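Local coordinates for EvdO2 (Micromonospora carbonacea, PDB 4XAC), which is probably a non-haem, 2-oxoglutarate-dependent oxygenase of the phytanoyl-CoA dioxygenase family, thought to act in everninomicin-type antibiotic biosynthesis, at residues Ile76-Tyr81 and Gly113-Lys118; Trp128-Ala133 and Pro170-His175; Arg142-Trp147 and Ala206-Phe211. One frame throughout, in Å; residues are numbered along the deposited sequence.

Contact 1: Ile76-Tyr81 and Gly113-Lys118; sequences IKPEKY and GHAILK. With AKG (2-oxoglutaric acid), chain D.
Ile76 and His114 face each other as an antiparallel non-hydrogen-bonded pair, CA to CA 4.7 Å, and Lys77 N donates to Gly113 O at 3.0 Å. Just beyond this pair the chain leaves the sheet and curls back, so that Pro78 and Glu79 are laid against the strand it has just parted from. Pro78 CD rests 3.6 Å from Gly113 C, while its CG meets Ala115 CB at 4.0 Å; Leu45 of helix 32-45 adjoins the same proline. Glu79 supplies the polar half of the closure. Its CG stands between the backbone N and the carbonyl carbon (chi1 61°) and the chain bends again at chi2, which swings the carboxylate round to Gly113. There OE2 accepts the Gly113 N-H at 2.9 Å on its syn side, and OE1 comes to 3.4 Å from Gly113 CA, an approach that depends on the missing side chain. With an alanine in place of Glu79 the carboxylate is gone, and Gly113 N would probably be left without this acceptor. The His114 ring slants across Ile76, CD2 lying 4.0 Å from Ile76 CA, and its NE2 is bonded to Gln74. Farther along 113-118, Ile116 CD1 comes within 3.4 Å of O3 of the bound 2-oxoglutarate. A short strand paired onto a longer one that borders the co-substrate belongs to the double-stranded beta-helix of cupin-clan oxygenases.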
loop_
_atom_site.group_PDB
_atom_site.type_symbol
_atom_site.label_atom_id
_atom_site.label_comp_id
_atom_site.label_asym_id
_atom_site.label_seq_id
_atom_site.Cartn_x
_atom_site.Cartn_y
_atom_site.Cartn_z
ATOM N N ILE A 76 4.668 -6.605 7.907
ATOM C CA ILE A 76 5.770 -5.975 7.196
ATOM C C ILE A 76 6.744 -7.059 6.750
ATOM O O ILE A 76 7.104 -7.934 7.533
ATOM C CB ILE A 76 6.498 -4.926 8.049
ATOM C CG1 ILE A 76 5.543 -3.790 8.416
ATOM C CG2 ILE A 76 7.707 -4.365 7.306
ATOM C CD1 ILE A 76 5.105 -3.807 9.879
ATOM N N LYS A 77 7.139 -7.001 5.481
ATOM C CA LYS A 77 8.068 -7.961 4.884
ATOM C C LYS A 77 7.594 -9.412 4.987
ATOM O O LYS A 77 8.281 -10.250 5.560
ATOM C CB LYS A 77 9.458 -7.824 5.514
ATOM C CG LYS A 77 10.173 -6.523 5.168
ATOM C CD LYS A 77 11.654 -6.630 5.531
ATOM C CE LYS A 77 12.406 -5.330 5.288
ATOM N NZ LYS A 77 12.001 -4.243 6.224
ATOM N N PRO A 78 6.427 -9.725 4.395
ATOM C CA PRO A 78 5.939 -11.104 4.453
ATOM C C PRO A 78 6.856 -12.077 3.699
ATOM O O PRO A 78 6.785 -13.285 3.923
ATOM C CB PRO A 78 4.562 -11.012 3.797
ATOM C CG PRO A 78 4.694 -9.870 2.852
ATOM C CD PRO A 78 5.553 -8.871 3.574
ATOM N N GLU A 79 7.716 -11.549 2.835
ATOM C CA GLU A 79 8.700 -12.366 2.130
ATOM C C GLU A 79 9.715 -13.019 3.070
ATOM O O GLU A 79 10.430 -13.931 2.662
ATOM C CB GLU A 79 9.437 -11.532 1.081
ATOM C CG GLU A 79 10.216 -10.359 1.644
ATOM C CD GLU A 79 9.390 -9.085 1.699
ATOM O OE1 GLU A 79 8.141 -9.181 1.735
ATOM O OE2 GLU A 79 9.992 -7.988 1.700
ATOM N N LYS A 80 9.787 -12.563 4.321
ATOM C CA LYS A 80 10.608 -13.251 5.319
ATOM C C LYS A 80 10.012 -14.623 5.633
ATOM O O LYS A 80 10.736 -15.588 5.878
ATOM C CB LYS A 80 10.727 -12.443 6.615
ATOM N N TYR A 81 8.686 -14.700 5.621
ATOM C CA TYR A 81 7.979 -15.928 5.961
ATOM C C TYR A 81 7.652 -16.753 4.721
ATOM O O TYR A 81 7.612 -17.980 4.771
ATOM C CB TYR A 81 6.703 -15.591 6.738
ATOM C CG TYR A 81 6.967 -14.658 7.899
ATOM C CD1 TYR A 81 7.530 -15.130 9.080
ATOM C CD2 TYR A 81 6.684 -13.299 7.805
ATOM C CE1 TYR A 81 7.789 -14.283 10.139
ATOM C CE2 TYR A 81 6.945 -12.441 8.860
ATOM C CZ TYR A 81 7.493 -12.942 10.025
ATOM O OH TYR A 81 7.751 -12.096 11.081
ATOM N N GLY A 113 8.304 -5.895 0.739
ATOM C CA GLY A 113 6.890 -6.187 0.621
ATOM C C GLY A 113 6.159 -5.787 1.880
ATOM O O GLY A 113 6.768 -5.540 2.918
ATOM N N HIS A 114 4.838 -5.728 1.776
ATOM C CA HIS A 114 3.988 -5.366 2.897
ATOM C C HIS A 114 2.612 -5.966 2.623
ATOM O O HIS A 114 2.055 -5.779 1.546
ATOM C CB HIS A 114 3.931 -3.844 3.052
ATOM C CG HIS A 114 3.087 -3.378 4.193
ATOM N ND1 HIS A 114 2.374 -2.200 4.156
ATOM C CD2 HIS A 114 2.844 -3.930 5.406
ATOM C CE1 HIS A 114 1.725 -2.045 5.297
ATOM N NE2 HIS A 114 1.994 -3.082 6.073
ATOM N N ALA A 115 2.074 -6.721 3.574
ATOM C CA ALA A 115 0.790 -7.363 3.350
ATOM C C ALA A 115 -0.245 -6.737 4.244
ATOM O O ALA A 115 0.034 -6.403 5.408
ATOM C CB ALA A 115 0.875 -8.853 3.595
ATOM N N ILE A 116 -1.440 -6.580 3.682
ATOM C CA ILE A 116 -2.558 -6.005 4.401
ATOM C C ILE A 116 -3.793 -6.869 4.192
ATOM O O ILE A 116 -4.021 -7.418 3.102
ATOM C CB ILE A 116 -2.854 -4.565 3.945
ATOM C CG1 ILE A 116 -1.588 -3.715 3.981
ATOM C CG2 ILE A 116 -3.916 -3.937 4.829
ATOM C CD1 ILE A 116 -1.760 -2.356 3.359
ATOM N N LEU A 117 -4.575 -7.006 5.255
ATOM C CA LEU A 117 -5.860 -7.662 5.189
ATOM C C LEU A 117 -6.861 -6.779 5.917
ATOM O O LEU A 117 -6.687 -6.494 7.096
ATOM C CB LEU A 117 -5.802 -9.065 5.811
ATOM C CG LEU A 117 -7.035 -9.968 5.704
ATOM C CD1 LEU A 117 -6.623 -11.429 5.628
ATOM C CD2 LEU A 117 -7.972 -9.769 6.882
ATOM N N LYS A 118 -7.863 -6.292 5.193
ATOM C CA LYS A 118 -9.022 -5.666 5.826
ATOM C C LYS A 118 -10.061 -6.746 6.012
ATOM O O LYS A 118 -10.656 -7.197 5.031
ATOM C CB LYS A 118 -9.590 -4.518 4.987
ATOM C CG LYS A 118 -8.771 -3.228 5.029
ATOM C CD LYS A 118 -9.604 -2.042 4.533
ATOM C CE LYS A 118 -9.771 -0.956 5.598
ATOM N NZ LYS A 118 -8.625 0.010 5.676
HETATM C C1 AKG D . -0.176 2.108 1.079
HETATM O O1 AKG D . -0.074 1.095 0.332
HETATM O O2 AKG D . 0.721 2.986 1.125
HETATM C C2 AKG D . -1.370 2.259 1.958
HETATM O O5 AKG D . -1.425 3.190 2.759
HETATM C C3 AKG D . -2.468 1.255 1.877
HETATM C C4 AKG D . -3.656 1.436 2.766
HETATM C C5 AKG D . -4.668 0.333 2.804
HETATM O O3 AKG D . -4.502 -0.700 2.103
HETATM O O4 AKG D . -5.694 0.430 3.532
#

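Contact 2: Trp128-Ala133 and Pro170-His175; sequences WHQDEA and PVLPHH. With NI (nickel (II) ion), chain B; AKG (2-oxoglutaric acid), chain D.
Gln130 reaches across to 170-175 and grips its backbone with both ends of one amide. OE1 accepts from Leu172 N at 2.8 Å, in the carbonyl plane and on a lone pair, while NE2 donates to Pro170 O at 3.0 Å along a nearly straight bond (172°). NE2 has a second acceptor in Arg212 O, so the rotation of this buried amide is well fixed. His174 answers in the reverse direction: its NE2 receives the backbone N-H of Gln130 at 3.0 Å, close to the ring plane, and its ND1 donates to Leu172 O at 2.7 Å. Those two bonds put the proton on ND1 and are consistent with a neutral ring. Gln130, held by its amide and its backbone N-H, is the middle residue of the His-X-Asp motif of the 2-oxoglutarate oxygenases. On either side of it in sequence, His129 NE2 and Asp131 OD1 bind the nickel ion, at 2.1 Å and 2.0 Å respectively; His215 completes the facial triad, and 2-oxoglutarate chelates the metal through O2 and O5. His174 thus lies in the second shell, its imidazole almost coplanar with the Gln130 amide (13° between planes). Ala133 CB sits squarely over one face of that imidazole, 3.4 Å from the ring centroid, in a CH-pi contact. Val171 splits its methyls: CG1 lies beside Ala133, whereas CG2 crosses the end of Glu132, 3.8 Å from its CD, beside the carboxylate that forms salt bridges with Arg212 and Arg246.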
loop_
_atom_site.group_PDB
_atom_site.type_symbol
_atom_site.label_atom_id
_atom_site.label_comp_id
_atom_site.label_asym_id
_atom_site.label_seq_id
_atom_site.Cartn_x
_atom_site.Cartn_y
_atom_site.Cartn_z
ATOM N N TRP A 128 -6.281 9.618 5.569
ATOM C CA TRP A 128 -5.417 10.330 4.622
ATOM C C TRP A 128 -3.996 10.426 5.159
ATOM O O TRP A 128 -3.797 10.756 6.316
ATOM C CB TRP A 128 -5.959 11.735 4.360
ATOM C CG TRP A 128 -7.117 11.739 3.458
ATOM C CD1 TRP A 128 -8.442 11.889 3.793
ATOM C CD2 TRP A 128 -7.067 11.585 2.045
ATOM N NE1 TRP A 128 -9.215 11.826 2.659
ATOM C CE2 TRP A 128 -8.394 11.646 1.570
ATOM C CE3 TRP A 128 -6.025 11.389 1.127
ATOM C CZ2 TRP A 128 -8.709 11.521 0.224
ATOM C CZ3 TRP A 128 -6.340 11.274 -0.223
ATOM C CH2 TRP A 128 -7.670 11.352 -0.662
ATOM N N HIS A 129 -3.024 10.105 4.308
ATOM C CA HIS A 129 -1.617 10.190 4.658
ATOM C C HIS A 129 -0.777 10.186 3.382
ATOM O O HIS A 129 -1.260 9.843 2.298
ATOM C CB HIS A 129 -1.206 9.013 5.579
ATOM C CG HIS A 129 -1.170 7.689 4.868
ATOM N ND1 HIS A 129 -2.313 6.976 4.565
ATOM C CD2 HIS A 129 -0.135 6.976 4.357
ATOM C CE1 HIS A 129 -1.981 5.875 3.908
ATOM N NE2 HIS A 129 -0.664 5.850 3.763
ATOM N N GLN A 130 0.483 10.591 3.523
ATOM C CA GLN A 130 1.488 10.388 2.498
ATOM C C GLN A 130 2.525 9.420 3.045
ATOM O O GLN A 130 2.928 9.518 4.201
ATOM C CB GLN A 130 2.148 11.714 2.099
ATOM C CG GLN A 130 1.228 12.651 1.366
ATOM C CD GLN A 130 1.702 14.074 1.515
ATOM O OE1 GLN A 130 1.719 14.614 2.624
ATOM N NE2 GLN A 130 2.149 14.670 0.414
ATOM N N ASP A 131 2.945 8.465 2.228
ATOM C CA ASP A 131 3.855 7.450 2.722
ATOM C C ASP A 131 5.188 8.085 3.147
ATOM O O ASP A 131 5.851 7.618 4.074
ATOM C CB ASP A 131 4.062 6.370 1.645
ATOM C CG ASP A 131 2.786 5.574 1.375
ATOM O OD1 ASP A 131 1.907 5.543 2.261
ATOM O OD2 ASP A 131 2.648 4.989 0.280
ATOM N N GLU A 132 5.569 9.169 2.479
ATOM C CA GLU A 132 6.811 9.841 2.854
ATOM C C GLU A 132 6.744 10.440 4.269
ATOM O O GLU A 132 7.781 10.674 4.900
ATOM C CB GLU A 132 7.159 10.923 1.820
ATOM C CG GLU A 132 8.543 11.534 2.051
ATOM C CD GLU A 132 8.983 12.445 0.935
ATOM O OE1 GLU A 132 8.402 12.376 -0.167
ATOM O OE2 GLU A 132 9.911 13.243 1.169
ATOM N N ALA A 133 5.537 10.642 4.797
ATOM C CA ALA A 133 5.410 11.167 6.162
ATOM C C ALA A 133 6.045 10.238 7.193
ATOM O O ALA A 133 6.387 10.663 8.300
ATOM C CB ALA A 133 3.938 11.402 6.510
ATOM N N PRO A 170 3.507 19.778 -0.803
ATOM C CA PRO A 170 4.423 19.462 0.299
ATOM C C PRO A 170 4.106 18.128 0.952
ATOM O O PRO A 170 3.047 17.523 0.698
ATOM C CB PRO A 170 4.195 20.615 1.281
ATOM C CG PRO A 170 2.787 21.028 1.041
ATOM C CD PRO A 170 2.488 20.770 -0.421
ATOM N N VAL A 171 5.017 17.651 1.791
ATOM C CA VAL A 171 4.618 16.602 2.723
ATOM C C VAL A 171 3.758 17.348 3.736
ATOM O O VAL A 171 4.234 18.243 4.432
ATOM C CB VAL A 171 5.809 15.875 3.384
ATOM C CG1 VAL A 171 5.312 14.914 4.459
ATOM C CG2 VAL A 171 6.620 15.115 2.329
ATOM N N LEU A 172 2.476 17.015 3.746
ATOM C CA LEU A 172 1.487 17.709 4.565
ATOM C C LEU A 172 1.728 17.509 6.054
ATOM O O LEU A 172 2.383 16.554 6.457
ATOM C CB LEU A 172 0.088 17.222 4.186
ATOM C CG LEU A 172 -0.224 17.527 2.719
ATOM C CD1 LEU A 172 -1.418 16.727 2.227
ATOM C CD2 LEU A 172 -0.466 19.015 2.543
ATOM N N PRO A 173 1.205 18.422 6.887
ATOM C CA PRO A 173 1.309 18.174 8.326
ATOM C C PRO A 173 0.636 16.856 8.698
ATOM O O PRO A 173 -0.508 16.641 8.325
ATOM C CB PRO A 173 0.561 19.355 8.948
ATOM C CG PRO A 173 0.587 20.420 7.903
ATOM C CD PRO A 173 0.522 19.693 6.591
ATOM N N HIS A 174 1.333 15.985 9.411
ATOM C CA HIS A 174 0.697 14.774 9.900
ATOM C C HIS A 174 0.717 14.789 11.419
ATOM O O HIS A 174 1.439 15.562 12.062
ATOM C CB HIS A 174 1.392 13.504 9.372
ATOM C CG HIS A 174 1.146 13.215 7.918
ATOM N ND1 HIS A 174 1.538 14.064 6.905
ATOM C CD2 HIS A 174 0.591 12.139 7.310
ATOM C CE1 HIS A 174 1.231 13.526 5.735
ATOM N NE2 HIS A 174 0.646 12.363 5.955
ATOM N N HIS A 175 -0.101 13.937 12.011
ATOM C CA HIS A 175 -0.025 13.735 13.439
ATOM C C HIS A 175 -0.338 12.285 13.689
ATOM O O HIS A 175 -0.893 11.621 12.834
ATOM C CB HIS A 175 -0.993 14.652 14.176
ATOM C CG HIS A 175 -2.391 14.600 13.646
ATOM N ND1 HIS A 175 -3.367 13.799 14.202
ATOM C CD2 HIS A 175 -2.981 15.253 12.620
ATOM C CE1 HIS A 175 -4.499 13.964 13.542
ATOM N NE2 HIS A 175 -4.291 14.839 12.575
HETATM NI NI NI B . 0.169 4.474 2.438
HETATM C C1 AKG D . -0.176 2.108 1.079
HETATM O O1 AKG D . -0.074 1.095 0.332
HETATM O O2 AKG D . 0.721 2.986 1.125
HETATM C C2 AKG D . -1.370 2.259 1.958
HETATM O O5 AKG D . -1.425 3.190 2.759
HETATM C C3 AKG D . -2.468 1.255 1.877
HETATM C C4 AKG D . -3.656 1.436 2.766
HETATM C C5 AKG D . -4.668 0.333 2.804
HETATM O O3 AKG D . -4.502 -0.700 2.103
HETATM O O4 AKG D . -5.694 0.430 3.532
#

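Contact 3: Arg142-Trp147 and Ala206-Phe211; sequences RGLSIW and AVVHDF. With AKG (2-oxoglutaric acid), chain D.
Trp147 and Val207 lie side by side on one face of the sheet, Val207 CG2 3.7 Å from Trp147 CB, the same face that carries Ser145 and His209; Trp147 and His209 reach the co-substrate. Setting CG anti to the backbone N (chi1 -170°) carries the Trp147 indole out to 2-oxoglutarate, where NE1 donates to O3 at 2.9 Å with that oxygen in the ring plane. At the other end of the ligand, His209 NE2 makes a longer bond, 3.3 Å, to O2, an oxygen that also binds the nickel. The same N-H also bonds to Asp131 OD2, so His209 probably forms a bifurcated bond between ligand and metal-binding aspartate. What holds the imidazole is the second shell: Tyr162 OH bonds to His209 ND1, and Ser145 CB lies over one ring face, offset toward the rim. Ser145 OG donates to a water at 2.6 Å, and that water in turn donates to His209 O. Behind these groups runs the backbone pairing of two antiparallel strands. Ser145 and His209 exchange two bonds, as do Trp147 and Val207; of these Trp147 N to Val207 O is short, 2.7 Å. Phe211 N adds a bond to Gly143 O as 206-211 leaves the sheet, and the Phe211 ring turns back flat over Gly143, whose CA is 3.7 Å from the ring centroid; no side chain on the glycine intervenes. On the reverse face Val208 packs between Leu144 and Ile146, with Val208 CG2 3.9 Å from Ile146 CG1, under helix 89-102. One face toward metal and co-substrate, the other under helices, is the plan of the major sheet in the double-stranded beta-helix of 2-oxoglutarate oxygenases.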
loop_
_atom_site.group_PDB
_atom_site.type_symbol
_atom_site.label_atom_id
_atom_site.label_comp_id
_atom_site.label_asym_id
_atom_site.label_seq_id
_atom_site.Cartn_x
_atom_site.Cartn_y
_atom_site.Cartn_z
ATOM N N ARG A 142 13.573 8.675 -3.894
ATOM C CA ARG A 142 12.504 8.564 -4.885
ATOM C C ARG A 142 11.930 7.172 -4.807
ATOM O O ARG A 142 12.676 6.198 -4.705
ATOM C CB ARG A 142 13.021 8.813 -6.298
ATOM C CG ARG A 142 13.506 10.218 -6.555
ATOM C CD ARG A 142 13.923 10.350 -8.003
ATOM N NE ARG A 142 12.837 9.988 -8.914
ATOM C CZ ARG A 142 12.989 9.242 -10.006
ATOM N NH1 ARG A 142 14.187 8.770 -10.331
ATOM N NH2 ARG A 142 11.943 8.974 -10.775
ATOM N N GLY A 143 10.615 7.049 -4.876
ATOM C CA GLY A 143 10.044 5.726 -4.767
ATOM C C GLY A 143 8.562 5.691 -4.984
ATOM O O GLY A 143 7.899 6.725 -5.113
ATOM N N LEU A 144 8.045 4.471 -5.019
ATOM C CA LEU A 144 6.630 4.271 -5.205
ATOM C C LEU A 144 6.204 2.966 -4.557
ATOM O O LEU A 144 7.037 2.150 -4.136
ATOM C CB LEU A 144 6.288 4.298 -6.715
ATOM C CG LEU A 144 7.027 3.361 -7.682
ATOM C CD1 LEU A 144 6.599 1.900 -7.491
ATOM C CD2 LEU A 144 6.784 3.772 -9.132
ATOM N N SER A 145 4.895 2.776 -4.472
ATOM C CA SER A 145 4.317 1.552 -3.949
ATOM C C SER A 145 3.402 0.947 -4.999
ATOM O O SER A 145 2.668 1.676 -5.640
ATOM C CB SER A 145 3.532 1.831 -2.667
ATOM O OG SER A 145 4.413 2.317 -1.667
ATOM N N ILE A 146 3.453 -0.374 -5.168
ATOM C CA ILE A 146 2.515 -1.082 -6.057
ATOM C C ILE A 146 1.600 -1.966 -5.218
ATOM O O ILE A 146 2.022 -2.975 -4.650
ATOM C CB ILE A 146 3.242 -1.937 -7.129
ATOM C CG1 ILE A 146 4.071 -1.032 -8.035
ATOM C CG2 ILE A 146 2.217 -2.698 -8.000
ATOM C CD1 ILE A 146 5.119 -1.777 -8.929
ATOM N N TRP A 147 0.347 -1.535 -5.129
ATOM C CA TRP A 147 -0.666 -2.141 -4.274
ATOM C C TRP A 147 -1.484 -3.111 -5.113
ATOM O O TRP A 147 -2.357 -2.686 -5.854
ATOM C CB TRP A 147 -1.537 -1.010 -3.688
ATOM C CG TRP A 147 -2.546 -1.259 -2.574
ATOM C CD1 TRP A 147 -2.354 -1.056 -1.217
ATOM C CD2 TRP A 147 -3.941 -1.584 -2.730
ATOM N NE1 TRP A 147 -3.529 -1.305 -0.532
ATOM C CE2 TRP A 147 -4.513 -1.621 -1.431
ATOM C CE3 TRP A 147 -4.756 -1.871 -3.833
ATOM C CZ2 TRP A 147 -5.859 -1.933 -1.215
ATOM C CZ3 TRP A 147 -6.104 -2.183 -3.605
ATOM C CH2 TRP A 147 -6.631 -2.215 -2.313
ATOM N N ALA A 206 -3.939 -3.533 -9.731
ATOM C CA ALA A 206 -3.106 -2.820 -8.781
ATOM C C ALA A 206 -3.205 -1.339 -9.007
ATOM O O ALA A 206 -3.513 -0.873 -10.120
ATOM C CB ALA A 206 -1.633 -3.271 -8.890
ATOM N N VAL A 207 -2.917 -0.592 -7.949
ATOM C CA VAL A 207 -2.671 0.830 -8.086
ATOM C C VAL A 207 -1.215 1.076 -7.693
ATOM O O VAL A 207 -0.639 0.344 -6.869
ATOM C CB VAL A 207 -3.648 1.684 -7.237
ATOM C CG1 VAL A 207 -5.032 1.703 -7.876
ATOM C CG2 VAL A 207 -3.729 1.154 -5.808
ATOM N N VAL A 208 -0.629 2.091 -8.313
ATOM C CA VAL A 208 0.763 2.472 -8.102
ATOM C C VAL A 208 0.762 3.916 -7.636
ATOM O O VAL A 208 0.154 4.753 -8.290
ATOM C CB VAL A 208 1.595 2.370 -9.409
ATOM C CG1 VAL A 208 3.099 2.654 -9.133
ATOM C CG2 VAL A 208 1.401 1.011 -10.074
ATOM N N HIS A 209 1.432 4.235 -6.534
ATOM C CA HIS A 209 1.506 5.650 -6.161
ATOM C C HIS A 209 2.870 6.076 -5.637
ATOM O O HIS A 209 3.574 5.314 -4.964
ATOM C CB HIS A 209 0.419 6.028 -5.116
ATOM C CG HIS A 209 0.456 5.238 -3.844
ATOM N ND1 HIS A 209 -0.328 4.120 -3.640
ATOM C CD2 HIS A 209 1.139 5.433 -2.684
ATOM C CE1 HIS A 209 -0.103 3.636 -2.433
ATOM N NE2 HIS A 209 0.778 4.417 -1.828
ATOM N N ASP A 210 3.214 7.318 -5.976
ATOM C CA ASP A 210 4.426 7.971 -5.505
ATOM C C ASP A 210 4.449 8.083 -3.981
ATOM O O ASP A 210 3.401 8.152 -3.347
ATOM C CB ASP A 210 4.536 9.359 -6.136
ATOM C CG ASP A 210 5.862 10.049 -5.820
ATOM O OD1 ASP A 210 5.924 10.825 -4.848
ATOM O OD2 ASP A 210 6.844 9.793 -6.539
ATOM N N PHE A 211 5.649 8.103 -3.401
ATOM C CA PHE A 211 5.818 8.295 -1.961
ATOM C C PHE A 211 5.117 9.550 -1.442
ATOM O O PHE A 211 4.823 9.633 -0.262
ATOM C CB PHE A 211 7.305 8.407 -1.597
ATOM C CG PHE A 211 8.022 7.098 -1.479
ATOM C CD1 PHE A 211 7.354 5.898 -1.594
ATOM C CD2 PHE A 211 9.393 7.081 -1.259
ATOM C CE1 PHE A 211 8.038 4.696 -1.473
ATOM C CE2 PHE A 211 10.083 5.887 -1.130
ATOM C CZ PHE A 211 9.403 4.692 -1.237
HETATM C C1 AKG D . -0.176 2.108 1.079
HETATM O O1 AKG D . -0.074 1.095 0.332
HETATM O O2 AKG D . 0.721 2.986 1.125
HETATM C C2 AKG D . -1.370 2.259 1.958
HETATM O O5 AKG D . -1.425 3.190 2.759
HETATM C C3 AKG D . -2.468 1.255 1.877
HETATM C C4 AKG D . -3.656 1.436 2.766
HETATM C C5 AKG D . -4.668 0.333 2.804
HETATM O O3 AKG D . -4.502 -0.700 2.103
HETATM O O4 AKG D . -5.694 0.430 3.532
HETATM O O HOH W 1 7.554 7.989 -7.978
HETATM O O HOH W 2 4.225 4.925 -2.007
#

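Overall arrangement
Contacts 1 and 3 reach the same antiparallel sheet, whereas contact 2 joins two loops beside the metal, its centre about 22 Å from that of contact 1. Contact 3 is buried and near the middle of the chain, dominated by regular backbone bonds and apolar packing; contact 2 is buried too, but its loops are held by side-chain amide and imidazole bonds. Contact 1 is partly exposed, and there a carboxylate bond supplements a short stretch of strand pairing. Contacts 2 and 3 touch directly, for instance where Glu132 N probably bonds to Phe211 O. All three meet 2-oxoglutarate, but only contact 2 supplies metal ligands.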